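Local coordinates for protein glycoside hydrolase family 5 (Aspergillus oryzae, PDB 6LA0) that hydrolyses glycosidic bonds as a family 5 glycoside hydrolase, known as a rutinosidase and assigned as an exo-1,3-beta-glucanase, at residues A[154-165]-A[210-221]. Residues are numbered along the deposited sequence; the frame is centred on the assembly and turned at random.
Sequences WYYNETAFDYSM and RGATWVLKYIRA. With NAG (2-acetamido-2-deoxy-beta-D-glucopyranose), chain D.
Residues 154-157 form a type II beta turn laid against Trp214, and helix 158-165 then runs alongside helix 210-221, the axes 11.3 Å apart and inclined by 28°. The backbones come nearest at Tyr156 and Trp214. Tyr156 CA stands over the six-membered ring of Trp214, 3.5 Å from its centroid, a CH-pi contact for which the broad, flat indole is well suited. With chi1 near -163°, Trp214 extends toward the turn and sets the edge of its five-membered ring against the face of Trp154, the planes 79° apart. Trp154 in turn points its own edge at the face of Tyr218, centroids 5.4 Å apart, so two T-shaped pairs follow in series. In the ring plane of Trp154, NE1 donates to Ser164 OG at 3.1 Å, fixing the rotation of the indole, while Ser164 OG donates to Ala160 O. Farther along, Phe161 is a knob among Trp214, Lys217, Tyr218 and Ala221; Lys217 CE and NZ lie over one face in CH-pi and cation-pi contact. At the other end, the Arg210 guanidinium stacks on Tyr156, its CZ 4.0 Å from the ring centroid. Asn157 caps the helix, OD1 accepting from Ala160 N at 2.9 Å, and carries the N-linked glycan on ND2. These are two neighbouring outer helices of the TIM barrel, with Val215 resting on Phe237 of strand 235-237. No direct hydrogen bond crosses the contact: one water accepts from Trp214 NE1 and donates to Trp154 O and Asn157 O, and two others link Glu158 to Lys217. Cohesion therefore rests on aromatic faces and edges, with one water serving the indole N-H and the turn carbonyls, and Arg210 and Lys217 probably adding electrostatic attraction.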
# COMPACT_ATOMS: atom_id res chain seq x y z
N TRP A 154 17.16 -7.32 -5.00
CA TRP A 154 16.50 -8.31 -4.15
C TRP A 154 16.45 -9.68 -4.82
O TRP A 154 16.60 -10.71 -4.14
CB TRP A 154 15.09 -7.82 -3.82
CG TRP A 154 14.26 -8.74 -2.96
CD1 TRP A 154 14.36 -8.91 -1.62
CD2 TRP A 154 13.20 -9.60 -3.40
NE1 TRP A 154 13.43 -9.81 -1.18
CE2 TRP A 154 12.70 -10.26 -2.26
CE3 TRP A 154 12.61 -9.87 -4.64
CZ2 TRP A 154 11.65 -11.17 -2.32
CZ3 TRP A 154 11.56 -10.77 -4.70
CH2 TRP A 154 11.09 -11.41 -3.55
N TYR A 155 16.27 -9.72 -6.14
CA TYR A 155 16.04 -10.97 -6.85
C TYR A 155 17.26 -11.88 -6.80
O TYR A 155 18.39 -11.44 -7.02
CB TYR A 155 15.64 -10.67 -8.30
CG TYR A 155 14.29 -9.99 -8.40
CD1 TYR A 155 14.19 -8.60 -8.38
CD2 TYR A 155 13.12 -10.73 -8.45
CE1 TYR A 155 12.97 -7.97 -8.43
CE2 TYR A 155 11.87 -10.10 -8.51
CZ TYR A 155 11.81 -8.71 -8.50
OH TYR A 155 10.59 -8.05 -8.55
N TYR A 156 17.02 -13.17 -6.50
CA TYR A 156 18.01 -14.24 -6.58
C TYR A 156 19.13 -14.09 -5.56
O TYR A 156 20.17 -14.75 -5.67
CB TYR A 156 18.57 -14.34 -8.01
CG TYR A 156 17.55 -14.05 -9.10
CD1 TYR A 156 16.41 -14.83 -9.25
CD2 TYR A 156 17.72 -12.98 -9.98
CE1 TYR A 156 15.47 -14.56 -10.24
CE2 TYR A 156 16.79 -12.70 -10.96
CZ TYR A 156 15.67 -13.49 -11.09
OH TYR A 156 14.76 -13.19 -12.08
N ASN A 157 18.94 -13.23 -4.57
CA ASN A 157 19.99 -12.78 -3.65
C ASN A 157 19.72 -13.43 -2.30
O ASN A 157 18.79 -13.03 -1.59
CB ASN A 157 19.97 -11.25 -3.59
CG ASN A 157 21.01 -10.65 -2.65
OD1 ASN A 157 21.49 -11.29 -1.71
ND2 ASN A 157 21.33 -9.39 -2.90
N GLU A 158 20.51 -14.44 -1.95
CA GLU A 158 20.25 -15.20 -0.73
C GLU A 158 20.43 -14.33 0.51
O GLU A 158 19.70 -14.48 1.50
CB GLU A 158 21.18 -16.42 -0.66
CG GLU A 158 20.96 -17.48 -1.75
CD GLU A 158 19.69 -18.30 -1.54
OE1 GLU A 158 19.12 -18.26 -0.43
OE2 GLU A 158 19.26 -18.98 -2.50
N THR A 159 21.42 -13.43 0.49
CA THR A 159 21.60 -12.54 1.64
C THR A 159 20.38 -11.65 1.84
O THR A 159 19.85 -11.55 2.95
CB THR A 159 22.87 -11.69 1.46
OG1 THR A 159 24.03 -12.53 1.56
CG2 THR A 159 22.94 -10.63 2.54
N ALA A 160 19.93 -11.00 0.76
CA ALA A 160 18.72 -10.19 0.81
C ALA A 160 17.51 -11.02 1.24
O ALA A 160 16.65 -10.54 1.98
CB ALA A 160 18.47 -9.55 -0.55
N PHE A 161 17.41 -12.27 0.75
CA PHE A 161 16.33 -13.15 1.18
C PHE A 161 16.37 -13.39 2.69
O PHE A 161 15.33 -13.30 3.37
CB PHE A 161 16.41 -14.48 0.41
CG PHE A 161 15.19 -15.34 0.53
CD1 PHE A 161 14.20 -15.31 -0.44
CD2 PHE A 161 15.03 -16.20 1.61
CE1 PHE A 161 13.07 -16.10 -0.34
CE2 PHE A 161 13.91 -17.00 1.72
CZ PHE A 161 12.92 -16.95 0.75
N ASP A 162 17.55 -13.69 3.24
CA ASP A 162 17.66 -13.91 4.68
C ASP A 162 17.21 -12.68 5.46
O ASP A 162 16.41 -12.78 6.40
CB ASP A 162 19.09 -14.30 5.04
CG ASP A 162 19.20 -14.82 6.46
OD1 ASP A 162 18.16 -15.26 6.99
OD2 ASP A 162 20.31 -14.77 7.04
N TYR A 163 17.71 -11.50 5.08
CA TYR A 163 17.30 -10.27 5.73
C TYR A 163 15.80 -10.03 5.60
O TYR A 163 15.17 -9.49 6.52
CB TYR A 163 18.06 -9.08 5.14
CG TYR A 163 19.45 -8.86 5.68
CD1 TYR A 163 19.67 -8.63 7.04
CD2 TYR A 163 20.56 -8.87 4.84
CE1 TYR A 163 20.95 -8.43 7.54
CE2 TYR A 163 21.85 -8.65 5.34
CZ TYR A 163 22.03 -8.43 6.69
OH TYR A 163 23.31 -8.21 7.19
N SER A 164 15.20 -10.42 4.47
CA SER A 164 13.77 -10.22 4.29
C SER A 164 12.97 -11.05 5.29
O SER A 164 12.01 -10.55 5.88
CB SER A 164 13.35 -10.56 2.84
OG SER A 164 13.91 -9.65 1.89
N MET A 165 13.37 -12.31 5.51
CA MET A 165 12.65 -13.13 6.49
C MET A 165 12.85 -12.60 7.91
O MET A 165 11.93 -12.71 8.73
CB MET A 165 13.08 -14.60 6.40
CG MET A 165 12.75 -15.27 5.08
SD MET A 165 11.02 -15.14 4.60
CE MET A 165 10.19 -15.94 5.98
N ARG A 210 10.85 -15.80 -14.76
CA ARG A 210 12.03 -16.02 -13.93
C ARG A 210 11.93 -15.27 -12.60
O ARG A 210 12.18 -15.83 -11.53
CB ARG A 210 13.28 -15.59 -14.69
CG ARG A 210 14.55 -15.82 -13.92
CD ARG A 210 15.76 -15.86 -14.84
NE ARG A 210 16.97 -16.05 -14.05
CZ ARG A 210 17.81 -15.07 -13.73
NH1 ARG A 210 17.56 -13.82 -14.14
NH2 ARG A 210 18.89 -15.33 -13.01
N GLY A 211 11.57 -13.98 -12.66
CA GLY A 211 11.38 -13.20 -11.45
C GLY A 211 10.22 -13.70 -10.61
O GLY A 211 10.26 -13.61 -9.38
N ALA A 212 9.19 -14.26 -11.25
CA ALA A 212 8.05 -14.79 -10.50
C ALA A 212 8.41 -16.03 -9.68
O ALA A 212 7.78 -16.28 -8.65
CB ALA A 212 6.90 -15.11 -11.47
N THR A 213 9.39 -16.82 -10.11
CA THR A 213 9.76 -17.98 -9.30
C THR A 213 10.39 -17.53 -7.98
O THR A 213 10.13 -18.12 -6.92
CB THR A 213 10.70 -18.90 -10.07
OG1 THR A 213 11.94 -18.22 -10.33
CG2 THR A 213 10.07 -19.30 -11.40
N TRP A 214 11.18 -16.46 -8.02
CA TRP A 214 11.75 -15.94 -6.78
C TRP A 214 10.67 -15.35 -5.88
O TRP A 214 10.69 -15.56 -4.67
CB TRP A 214 12.84 -14.90 -7.08
CG TRP A 214 13.74 -14.64 -5.89
CD1 TRP A 214 13.73 -13.54 -5.08
CD2 TRP A 214 14.77 -15.50 -5.39
NE1 TRP A 214 14.68 -13.67 -4.09
CE2 TRP A 214 15.34 -14.86 -4.27
CE3 TRP A 214 15.28 -16.75 -5.78
CZ2 TRP A 214 16.40 -15.43 -3.53
CZ3 TRP A 214 16.32 -17.32 -5.04
CH2 TRP A 214 16.86 -16.66 -3.92
N VAL A 215 9.71 -14.63 -6.47
CA VAL A 215 8.60 -14.08 -5.69
C VAL A 215 7.82 -15.20 -5.01
O VAL A 215 7.47 -15.12 -3.83
CB VAL A 215 7.70 -13.21 -6.58
CG1 VAL A 215 6.47 -12.73 -5.80
CG2 VAL A 215 8.49 -12.02 -7.10
N LEU A 216 7.51 -16.27 -5.77
CA LEU A 216 6.82 -17.42 -5.20
C LEU A 216 7.62 -18.06 -4.07
O LEU A 216 7.06 -18.40 -3.02
CB LEU A 216 6.53 -18.46 -6.28
CG LEU A 216 5.62 -19.62 -5.87
CD1 LEU A 216 4.18 -19.15 -5.72
CD2 LEU A 216 5.71 -20.78 -6.86
N LYS A 217 8.92 -18.26 -4.28
CA LYS A 217 9.75 -18.76 -3.18
C LYS A 217 9.55 -17.92 -1.92
O LYS A 217 9.31 -18.46 -0.83
CB LYS A 217 11.22 -18.78 -3.60
CG LYS A 217 12.20 -19.10 -2.47
CD LYS A 217 13.64 -19.02 -2.99
CE LYS A 217 14.65 -18.92 -1.85
NZ LYS A 217 14.92 -20.27 -1.26
N TYR A 218 9.60 -16.58 -2.07
CA TYR A 218 9.43 -15.69 -0.93
C TYR A 218 8.05 -15.83 -0.29
O TYR A 218 7.94 -15.96 0.94
CB TYR A 218 9.64 -14.23 -1.36
CG TYR A 218 9.45 -13.20 -0.25
CD1 TYR A 218 10.26 -13.22 0.89
CD2 TYR A 218 8.50 -12.19 -0.36
CE1 TYR A 218 10.11 -12.27 1.91
CE2 TYR A 218 8.34 -11.22 0.65
CZ TYR A 218 9.16 -11.28 1.78
OH TYR A 218 9.01 -10.35 2.77
N ILE A 219 6.98 -15.78 -1.09
CA ILE A 219 5.66 -15.73 -0.48
C ILE A 219 5.33 -17.05 0.20
O ILE A 219 4.64 -17.07 1.22
CB ILE A 219 4.57 -15.31 -1.50
CG1 ILE A 219 3.27 -14.92 -0.79
CG2 ILE A 219 4.27 -16.40 -2.51
CD1 ILE A 219 3.38 -13.69 0.10
N ARG A 220 5.83 -18.17 -0.33
CA ARG A 220 5.59 -19.44 0.36
C ARG A 220 6.40 -19.50 1.65
O ARG A 220 5.91 -19.99 2.68
CB ARG A 220 5.92 -20.61 -0.57
CG ARG A 220 4.94 -20.79 -1.75
CD ARG A 220 4.90 -22.22 -2.28
NE ARG A 220 4.25 -23.14 -1.34
CZ ARG A 220 4.36 -24.47 -1.39
NH1 ARG A 220 3.74 -25.22 -0.48
NH2 ARG A 220 5.09 -25.05 -2.32
N ALA A 221 7.62 -18.99 1.62
CA ALA A 221 8.42 -18.96 2.85
C ALA A 221 7.73 -18.13 3.93
O ALA A 221 7.74 -18.51 5.10
CB ALA A 221 9.81 -18.42 2.54
C1 NAG D . 22.26 -8.64 -2.10
C2 NAG D . 22.89 -7.51 -2.93
C3 NAG D . 23.65 -6.52 -2.04
C4 NAG D . 22.79 -6.07 -0.87
C5 NAG D . 22.29 -7.29 -0.11
C6 NAG D . 21.42 -6.94 1.07
C7 NAG D . 23.54 -7.91 -5.26
C8 NAG D . 24.56 -8.54 -6.17
N2 NAG D . 23.76 -8.05 -3.95
O3 NAG D . 24.05 -5.39 -2.81
O4 NAG D . 23.55 -5.25 0.02
O5 NAG D . 21.50 -8.08 -1.01
O6 NAG D . 20.67 -5.77 0.80
O7 NAG D . 22.57 -7.30 -5.70
O HOH W 1 15.67 -12.11 -2.10
O HOH W 2 17.11 -20.13 0.35
O HOH W 3 17.38 -20.80 -3.00